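PDB 6F2P: paenibacillus xanthan lyase from Paenibacillus, which probably cleaves the linkage between terminal mannose and glucuronate in xanthan side chains by beta-elimination, as a polysaccharide lyase of family 8. Local coordinates for residues 713-727 with 745-759. Sequence-based numbering, arbitrary orientation.
Sequences TGLISKDNEITVIQY and YKVKFSLTGTPGSNP
Thr713 and Ser750 illustrate how a side chain can tie a strand end to the loop that follows its partner. From CB, which lies 3.5 Å from Thr752 O, Thr713 branches two ways. Its methyl CG2 rests 3.4 Å from Leu751 O, whereas OG1, set between the backbone N and the carbonyl carbon (chi1 62°), takes a hydrogen bond from Ser750 OG and donates one of 2.7 Å to Thr752 O, from above that carbonyl's plane. Both backbone polar atoms of Thr713 are used too, N donating to Ser750 O and O accepting from Gly756 N. A valine here lacks that hydroxyl, and would probably leave Ser750 OG and Thr752 O without the partner they share and weaken the tie between Thr713 and the loop.

Farther along, a classic beta bulge shifts the register: Ile716 N and Ser717 N both donate to Lys748 O, the latter onto a lone pair in the carbonyl plane. The pairing closes at Asp719, whose OD2 accepts Lys746 N on its anti side at 2.6 Å.

Across the sandwich interior, Phe749 is met at its rim. Val724 CG1 approaches from the opposite direction to within 3.8 Å of Phe749 CE1, and the Tyr727 ring comes rim to rim, the planes 75° apart. Gly714 CA lies over one face of Tyr727, offset toward its rim. Beyond, Asn758 OD1 accepts Tyr727 N at 2.9 Å while Asn758 ND2 reaches Tyr728 O.

Strand 714-718 is an outermost strand of one antiparallel sheet, with strand 744-750 between it and strand 688-694; strand 722-726 edges a second sheet beside strand 731-736. The axes of strands 722-726 and 745-750 cross at -35°, consistent with facing layers of the family's C-terminal beta-sandwich.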
ATOM      1  N   THR A 713       2.688 -16.032  27.214  1.00 25.93           N
ATOM      2  CA  THR A 713       3.041 -17.373  27.653  1.00 26.37           C
ATOM      3  C   THR A 713       3.625 -18.185  26.506  1.00 28.41           C
ATOM      4  O   THR A 713       4.406 -19.109  26.718  1.00 29.36           O
ATOM      5  CB  THR A 713       1.815 -18.105  28.203  1.00 24.53           C
ATOM      6  OG1 THR A 713       0.835 -18.232  27.166  1.00 23.41           O
ATOM      7  CG2 THR A 713       1.227 -17.327  29.358  1.00 22.65           C
ATOM      8  N   GLY A 714       3.253 -17.834  25.283  1.00 28.07           N
ATOM      9  CA  GLY A 714       3.801 -18.507  24.125  1.00 27.71           C
ATOM     10  C   GLY A 714       3.185 -18.022  22.834  1.00 25.87           C
ATOM     11  O   GLY A 714       2.628 -16.931  22.768  1.00 25.50           O
ATOM     12  N   LEU A 715       3.273 -18.853  21.808  1.00 28.14           N
ATOM     13  CA  LEU A 715       2.808 -18.479  20.486  1.00 17.15           C
ATOM     14  C   LEU A 715       1.520 -19.204  20.115  1.00 18.62           C
ATOM     15  O   LEU A 715       1.324 -20.362  20.462  1.00 27.77           O
ATOM     16  CB  LEU A 715       3.894 -18.784  19.457  1.00 18.29           C
ATOM     17  CG  LEU A 715       3.604 -18.307  18.041  1.00 24.05           C
ATOM     18  CD1 LEU A 715       3.436 -16.794  18.034  1.00 17.38           C
ATOM     19  CD2 LEU A 715       4.702 -18.750  17.090  1.00 17.82           C
ATOM     20  N   ILE A 716       0.631 -18.508  19.420  1.00 25.68           N
ATOM     21  CA  ILE A 716      -0.543 -19.146  18.863  1.00 20.00           C
ATOM     22  C   ILE A 716      -0.375 -19.274  17.361  1.00 24.29           C
ATOM     23  O   ILE A 716      -0.543 -20.353  16.812  1.00 28.40           O
ATOM     24  CB  ILE A 716      -1.817 -18.375  19.182  1.00 20.04           C
ATOM     25  CG1 ILE A 716      -2.064 -18.391  20.685  1.00 22.73           C
ATOM     26  CG2 ILE A 716      -2.996 -19.001  18.466  1.00 17.34           C
ATOM     27  CD1 ILE A 716      -3.304 -17.654  21.113  1.00 22.60           C
ATOM     28  N   SER A 717      -0.030 -18.176  16.696  1.00 21.68           N
ATOM     29  CA  SER A 717       0.174 -18.202  15.246  1.00 22.11           C
ATOM     30  C   SER A 717       0.997 -17.018  14.770  1.00 23.46           C
ATOM     31  O   SER A 717       1.165 -16.038  15.494  1.00 26.86           O
ATOM     32  CB  SER A 717      -1.158 -18.227  14.513  1.00 16.11           C
ATOM     33  OG  SER A 717      -1.977 -17.156  14.943  1.00 36.10           O
ATOM     34  N   LYS A 718       1.513 -17.111  13.548  1.00 20.25           N
ATOM     35  CA  LYS A 718       2.345 -16.049  13.004  1.00 21.69           C
ATOM     36  C   LYS A 718       2.517 -16.170  11.494  1.00 25.53           C
ATOM     37  O   LYS A 718       2.541 -17.271  10.947  1.00 27.05           O
ATOM     38  CB  LYS A 718       3.714 -16.025  13.694  1.00 20.82           C
ATOM     39  CG  LYS A 718       4.730 -17.013  13.147  1.00 22.26           C
ATOM     40  CD  LYS A 718       6.117 -16.789  13.746  1.00 18.75           C
ATOM     41  CE  LYS A 718       7.163 -17.581  12.986  1.00 19.71           C
ATOM     42  NZ  LYS A 718       6.959 -17.457  11.500  1.00 26.54           N
ATOM     43  N   ASP A 719       2.626 -15.028  10.821  1.00 26.76           N
ATOM     44  CA  ASP A 719       2.945 -15.011   9.403  1.00 22.41           C
ATOM     45  C   ASP A 719       4.408 -15.379   9.229  1.00 23.85           C
ATOM     46  O   ASP A 719       5.182 -15.332  10.186  1.00 24.43           O
ATOM     47  CB  ASP A 719       2.664 -13.634   8.798  1.00 25.66           C
ATOM     48  CG  ASP A 719       1.188 -13.409   8.514  1.00 31.54           C
ATOM     49  OD1 ASP A 719       0.499 -14.373   8.125  1.00 39.13           O
ATOM     50  OD2 ASP A 719       0.713 -12.265   8.669  1.00 38.23           O
ATOM     51  N   ASN A 720       4.785 -15.741   8.006  1.00 26.66           N
ATOM     52  CA  ASN A 720       6.129 -16.239   7.728  1.00 25.74           C
ATOM     53  C   ASN A 720       7.251 -15.308   8.174  1.00 31.40           C
ATOM     54  O   ASN A 720       8.183 -15.726   8.862  1.00 37.46           O
ATOM     55  CB  ASN A 720       6.295 -16.515   6.240  1.00 33.38           C
ATOM     56  CG  ASN A 720       5.231 -17.427   5.701  1.00 40.97           C
ATOM     57  OD1 ASN A 720       4.741 -17.236   4.574  1.00 42.53           O
ATOM     58  ND2 ASN A 720       4.855 -18.432   6.499  1.00 28.35           N
ATOM     59  N   GLU A 721       7.158 -14.045   7.781  1.00 26.42           N
ATOM     60  CA  GLU A 721       8.276 -13.127   7.944  1.00 22.72           C
ATOM     61  C   GLU A 721       8.448 -12.618   9.377  1.00 22.07           C
ATOM     62  O   GLU A 721       9.330 -11.803   9.652  1.00 24.60           O
ATOM     63  CB  GLU A 721       8.160 -11.976   6.941  1.00 26.51           C
ATOM     64  CG  GLU A 721       8.110 -12.454   5.491  1.00 24.16           C
ATOM     65  CD  GLU A 721       9.257 -13.404   5.156  1.00 35.11           C
ATOM     66  OE1 GLU A 721      10.413 -13.113   5.537  1.00 33.56           O
ATOM     67  OE2 GLU A 721       9.004 -14.449   4.520  1.00 36.87           O
ATOM     68  N   ILE A 722       7.613 -13.114  10.286  1.00 21.77           N
ATOM     69  CA  ILE A 722       7.748 -12.812  11.707  1.00 21.54           C
ATOM     70  C   ILE A 722       8.748 -13.752  12.375  1.00 19.28           C
ATOM     71  O   ILE A 722       8.700 -14.960  12.178  1.00 24.30           O
ATOM     72  CB  ILE A 722       6.412 -12.971  12.456  1.00 22.62           C
ATOM     73  CG1 ILE A 722       5.324 -12.099  11.834  1.00 21.91           C
ATOM     74  CG2 ILE A 722       6.588 -12.627  13.932  1.00 19.37           C
ATOM     75  CD1 ILE A 722       5.527 -10.641  12.079  1.00 18.86           C
ATOM     76  N   THR A 723       9.650 -13.197  13.171  1.00 19.33           N
ATOM     77  CA  THR A 723      10.543 -14.009  13.984  1.00 20.05           C
ATOM     78  C   THR A 723      10.346 -13.629  15.434  1.00 19.03           C
ATOM     79  O   THR A 723      10.670 -12.510  15.825  1.00 21.32           O
ATOM     80  CB  THR A 723      12.014 -13.766  13.624  1.00 22.98           C
ATOM     81  OG1 THR A 723      12.244 -14.143  12.261  1.00 26.39           O
ATOM     82  CG2 THR A 723      12.923 -14.576  14.525  1.00 14.17           C
ATOM     83  N   VAL A 724       9.804 -14.548  16.231  1.00 18.63           N
ATOM     84  CA  VAL A 724       9.575 -14.269  17.643  1.00 20.02           C
ATOM     85  C   VAL A 724      10.902 -14.209  18.397  1.00 20.70           C
ATOM     86  O   VAL A 724      11.759 -15.071  18.224  1.00 20.26           O
ATOM     87  CB  VAL A 724       8.663 -15.318  18.279  1.00 19.77           C
ATOM     88  CG1 VAL A 724       8.473 -15.020  19.753  1.00 25.58           C
ATOM     89  CG2 VAL A 724       7.335 -15.335  17.578  1.00 16.87           C
ATOM     90  N   ILE A 725      11.077 -13.178  19.214  1.00 18.85           N
ATOM     91  CA  ILE A 725      12.332 -12.991  19.934  1.00 22.14           C
ATOM     92  C   ILE A 725      12.186 -13.287  21.421  1.00 22.40           C
ATOM     93  O   ILE A 725      13.107 -13.815  22.050  1.00 24.58           O
ATOM     94  CB  ILE A 725      12.885 -11.576  19.713  1.00 20.27           C
ATOM     95  CG1 ILE A 725      13.158 -11.366  18.226  1.00 14.76           C
ATOM     96  CG2 ILE A 725      14.153 -11.344  20.529  1.00 15.59           C
ATOM     97  CD1 ILE A 725      13.829 -10.058  17.924  1.00 24.08           C
ATOM     98  N   GLN A 726      11.018 -12.977  21.974  1.00 20.75           N
ATOM     99  CA  GLN A 726      10.770 -13.237  23.381  1.00 20.25           C
ATOM    100  C   GLN A 726       9.286 -13.277  23.708  1.00 21.16           C
ATOM    101  O   GLN A 726       8.497 -12.591  23.078  1.00 27.61           O
ATOM    102  CB  GLN A 726      11.443 -12.159  24.222  1.00 20.68           C
ATOM    103  CG  GLN A 726      11.401 -12.426  25.705  1.00 22.61           C
ATOM    104  CD  GLN A 726      12.039 -11.316  26.484  1.00 25.60           C
ATOM    105  OE1 GLN A 726      13.224 -11.375  26.817  1.00 30.31           O
ATOM    106  NE2 GLN A 726      11.265 -10.277  26.765  1.00 25.51           N
ATOM    107  N   TYR A 727       8.917 -14.080  24.704  1.00 27.59           N
ATOM    108  CA  TYR A 727       7.547 -14.133  25.206  1.00 24.10           C
ATOM    109  C   TYR A 727       7.383 -13.370  26.520  1.00 24.51           C
ATOM    110  O   TYR A 727       6.436 -12.605  26.691  1.00 22.36           O
ATOM    111  CB  TYR A 727       7.125 -15.581  25.428  1.00 24.42           C
ATOM    112  CG  TYR A 727       7.151 -16.407  24.176  1.00 30.43           C
ATOM    113  CD1 TYR A 727       6.373 -16.058  23.078  1.00 28.86           C
ATOM    114  CD2 TYR A 727       7.943 -17.540  24.087  1.00 23.72           C
ATOM    115  CE1 TYR A 727       6.386 -16.815  21.925  1.00 28.12           C
ATOM    116  CE2 TYR A 727       7.966 -18.305  22.940  1.00 26.96           C
ATOM    117  CZ  TYR A 727       7.188 -17.937  21.859  1.00 34.86           C
ATOM    118  OH  TYR A 727       7.212 -18.691  20.708  1.00 39.59           O
ATOM    119  N   TYR A 745       1.791  -7.996   8.138  1.00 24.33           N
ATOM    120  CA  TYR A 745       2.291  -9.193   8.805  1.00 19.38           C
ATOM    121  C   TYR A 745       1.717  -9.311  10.218  1.00 22.26           C
ATOM    122  O   TYR A 745       1.814  -8.364  11.004  1.00 22.82           O
ATOM    123  CB  TYR A 745       3.801  -9.118   8.902  1.00 16.54           C
ATOM    124  CG  TYR A 745       4.478  -8.854   7.582  1.00 21.48           C
ATOM    125  CD1 TYR A 745       4.763  -7.556   7.167  1.00 20.65           C
ATOM    126  CD2 TYR A 745       4.841  -9.902   6.755  1.00 21.32           C
ATOM    127  CE1 TYR A 745       5.393  -7.314   5.963  1.00 19.06           C
ATOM    128  CE2 TYR A 745       5.471  -9.672   5.553  1.00 22.25           C
ATOM    129  CZ  TYR A 745       5.744  -8.378   5.159  1.00 23.17           C
ATOM    130  OH  TYR A 745       6.366  -8.160   3.951  1.00 26.65           O
ATOM    131  N   LYS A 746       1.145 -10.468  10.551  1.00 21.89           N
ATOM    132  CA  LYS A 746       0.472 -10.648  11.837  1.00 18.83           C
ATOM    133  C   LYS A 746       1.095 -11.731  12.717  1.00 27.15           C
ATOM    134  O   LYS A 746       1.620 -12.727  12.222  1.00 30.19           O
ATOM    135  CB  LYS A 746      -1.021 -10.940  11.634  1.00 21.80           C
ATOM    136  CG  LYS A 746      -1.843  -9.740  11.182  1.00 19.56           C
ATOM    137  CD  LYS A 746      -3.248 -10.166  10.765  1.00 22.89           C
ATOM    138  CE  LYS A 746      -4.118  -8.980  10.353  1.00 22.06           C
ATOM    139  NZ  LYS A 746      -3.474  -8.136   9.310  1.00 21.79           N
ATOM    140  N   VAL A 747       1.026 -11.517  14.028  1.00 21.91           N
ATOM    141  CA  VAL A 747       1.450 -12.503  15.006  1.00 14.48           C
ATOM    142  C   VAL A 747       0.474 -12.475  16.182  1.00 20.31           C
ATOM    143  O   VAL A 747       0.042 -11.411  16.612  1.00 22.49           O
ATOM    144  CB  VAL A 747       2.905 -12.256  15.481  1.00 21.27           C
ATOM    145  CG1 VAL A 747       3.045 -10.901  16.163  1.00 16.09           C
ATOM    146  CG2 VAL A 747       3.369 -13.369  16.419  1.00 24.70           C
ATOM    147  N   LYS A 748       0.101 -13.648  16.681  1.00 24.10           N
ATOM    148  CA  LYS A 748      -0.822 -13.734  17.807  1.00 21.68           C
ATOM    149  C   LYS A 748      -0.205 -14.540  18.949  1.00 25.64           C
ATOM    150  O   LYS A 748       0.111 -15.728  18.806  1.00 24.77           O
ATOM    151  CB  LYS A 748      -2.174 -14.320  17.380  1.00 22.75           C
ATOM    152  CG  LYS A 748      -3.168 -14.471  18.532  1.00 26.23           C
ATOM    153  CD  LYS A 748      -4.618 -14.424  18.059  1.00 31.04           C
ATOM    154  CE  LYS A 748      -4.917 -15.507  17.033  1.00 49.67           C
ATOM    155  NZ  LYS A 748      -6.371 -15.619  16.703  1.00 39.84           N
ATOM    156  N   PHE A 749      -0.026 -13.873  20.082  1.00 24.06           N
ATOM    157  CA  PHE A 749       0.590 -14.478  21.246  1.00 17.31           C
ATOM    158  C   PHE A 749      -0.458 -15.008  22.218  1.00 23.97           C
ATOM    159  O   PHE A 749      -1.571 -14.488  22.290  1.00 25.90           O
ATOM    160  CB  PHE A 749       1.450 -13.438  21.950  1.00 15.09           C
ATOM    161  CG  PHE A 749       2.724 -13.117  21.230  1.00 18.95           C
ATOM    162  CD1 PHE A 749       3.852 -13.906  21.404  1.00 17.10           C
ATOM    163  CD2 PHE A 749       2.804 -12.016  20.389  1.00 21.22           C
ATOM    164  CE1 PHE A 749       5.042 -13.605  20.748  1.00 19.76           C
ATOM    165  CE2 PHE A 749       3.990 -11.708  19.728  1.00 17.64           C
ATOM    166  CZ  PHE A 749       5.110 -12.503  19.907  1.00 18.54           C
ATOM    167  N   SER A 750      -0.101 -16.042  22.973  1.00 20.16           N
ATOM    168  CA  SER A 750      -0.972 -16.528  24.034  1.00 18.33           C
ATOM    169  C   SER A 750      -0.668 -15.783  25.333  1.00 19.36           C
ATOM    170  O   SER A 750       0.481 -15.447  25.610  1.00 21.16           O
ATOM    171  CB  SER A 750      -0.794 -18.033  24.225  1.00 26.84           C
ATOM    172  OG  SER A 750       0.543 -18.351  24.576  1.00 31.55           O
ATOM    173  N   LEU A 751      -1.695 -15.520  26.131  1.00 21.92           N
ATOM    174  CA  LEU A 751      -1.496 -14.811  27.393  1.00 28.28           C
ATOM    175  C   LEU A 751      -1.755 -15.699  28.607  1.00 29.49           C
ATOM    176  O   LEU A 751      -1.446 -15.322  29.737  1.00 25.83           O
ATOM    177  CB  LEU A 751      -2.396 -13.579  27.462  1.00 25.79           C
ATOM    178  CG  LEU A 751      -2.114 -12.454  26.468  1.00 26.66           C
ATOM    179  CD1 LEU A 751      -3.027 -11.265  26.748  1.00 31.51           C
ATOM    180  CD2 LEU A 751      -0.656 -12.039  26.528  1.00 21.42           C
ATOM    181  N   THR A 752      -2.332 -16.872  28.367  1.00 31.70           N
ATOM    182  CA  THR A 752      -2.647 -17.803  29.445  1.00 30.76           C
ATOM    183  C   THR A 752      -2.036 -19.182  29.213  1.00 36.68           C
ATOM    184  O   THR A 752      -1.388 -19.437  28.190  1.00 32.09           O
ATOM    185  CB  THR A 752      -4.167 -17.977  29.625  1.00 32.42           C
ATOM    186  OG1 THR A 752      -4.737 -18.485  28.410  1.00 29.75           O
ATOM    187  CG2 THR A 752      -4.826 -16.652  30.007  1.00 19.37           C
ATOM    188  N   GLY A 753      -2.267 -20.074  30.173  1.00 44.93           N
ATOM    189  CA  GLY A 753      -1.667 -21.393  30.151  1.00 36.89           C
ATOM    190  C   GLY A 753      -0.355 -21.390  30.913  1.00 43.07           C
ATOM    191  O   GLY A 753       0.005 -20.403  31.571  1.00 32.88           O
ATOM    192  N   THR A 754       0.362 -22.503  30.834  1.00 44.33           N
ATOM    193  CA  THR A 754       1.682 -22.582  31.431  1.00 43.98           C
ATOM    194  C   THR A 754       2.681 -21.975  30.456  1.00 35.42           C
ATOM    195  O   THR A 754       2.665 -22.306  29.271  1.00 36.75           O
ATOM    196  CB  THR A 754       2.054 -24.043  31.784  1.00 51.54           C
ATOM    197  OG1 THR A 754       1.598 -24.335  33.112  1.00 59.30           O
ATOM    198  CG2 THR A 754       3.567 -24.275  31.709  1.00 41.07           C
ATOM    199  N   PRO A 755       3.532 -21.058  30.947  1.00 29.85           N
ATOM    200  CA  PRO A 755       4.560 -20.450  30.100  1.00 29.83           C
ATOM    201  C   PRO A 755       5.410 -21.506  29.416  1.00 33.82           C
ATOM    202  O   PRO A 755       5.859 -22.448  30.071  1.00 38.01           O
ATOM    203  CB  PRO A 755       5.412 -19.660  31.093  1.00 21.07           C
ATOM    204  CG  PRO A 755       4.471 -19.314  32.188  1.00 30.17           C
ATOM    205  CD  PRO A 755       3.502 -20.463  32.295  1.00 29.43           C
ATOM    206  N   GLY A 756       5.592 -21.362  28.106  1.00 31.22           N
ATOM    207  CA  GLY A 756       6.520 -22.191  27.365  1.00 30.90           C
ATOM    208  C   GLY A 756       7.894 -21.571  27.478  1.00 28.52           C
ATOM    209  O   GLY A 756       8.098 -20.640  28.255  1.00 29.08           O
ATOM    210  N   SER A 757       8.841 -22.069  26.696  1.00 32.13           N
ATOM    211  CA  SER A 757      10.198 -21.549  26.765  1.00 29.65           C
ATOM    212  C   SER A 757      10.383 -20.330  25.872  1.00 32.26           C
ATOM    213  O   SER A 757       9.898 -20.299  24.742  1.00 34.69           O
ATOM    214  CB  SER A 757      11.208 -22.633  26.387  1.00 30.44           C
ATOM    215  OG  SER A 757      11.256 -23.653  27.372  1.00 42.36           O
ATOM    216  N   ASN A 758      11.081 -19.325  26.390  1.00 29.93           N
ATOM    217  CA  ASN A 758      11.505 -18.200  25.568  1.00 26.33           C
ATOM    218  C   ASN A 758      12.430 -18.695  24.477  1.00 27.12           C
ATOM    219  O   ASN A 758      13.247 -19.580  24.721  1.00 29.34           O
ATOM    220  CB  ASN A 758      12.252 -17.161  26.401  1.00 19.43           C
ATOM    221  CG  ASN A 758      11.332 -16.134  27.015  1.00 28.26           C
ATOM    222  OD1 ASN A 758      10.246 -15.865  26.496  1.00 31.21           O
ATOM    223  ND2 ASN A 758      11.767 -15.534  28.122  1.00 33.37           N
ATOM    224  N   PRO A 759      12.308 -18.124  23.269  1.00 27.87           N
ATOM    225  CA  PRO A 759      13.237 -18.439  22.182  1.00 26.82           C
ATOM    226  C   PRO A 759      14.685 -18.237  22.615  1.00 25.03           C
ATOM    227  O   PRO A 759      14.984 -17.376  23.449  1.00 23.72           O
ATOM    228  CB  PRO A 759      12.861 -17.426  21.097  1.00 21.78           C
ATOM    229  CG  PRO A 759      11.425 -17.159  21.343  1.00 25.80           C
ATOM    230  CD  PRO A 759      11.276 -17.163  22.844  1.00 26.17           C
TER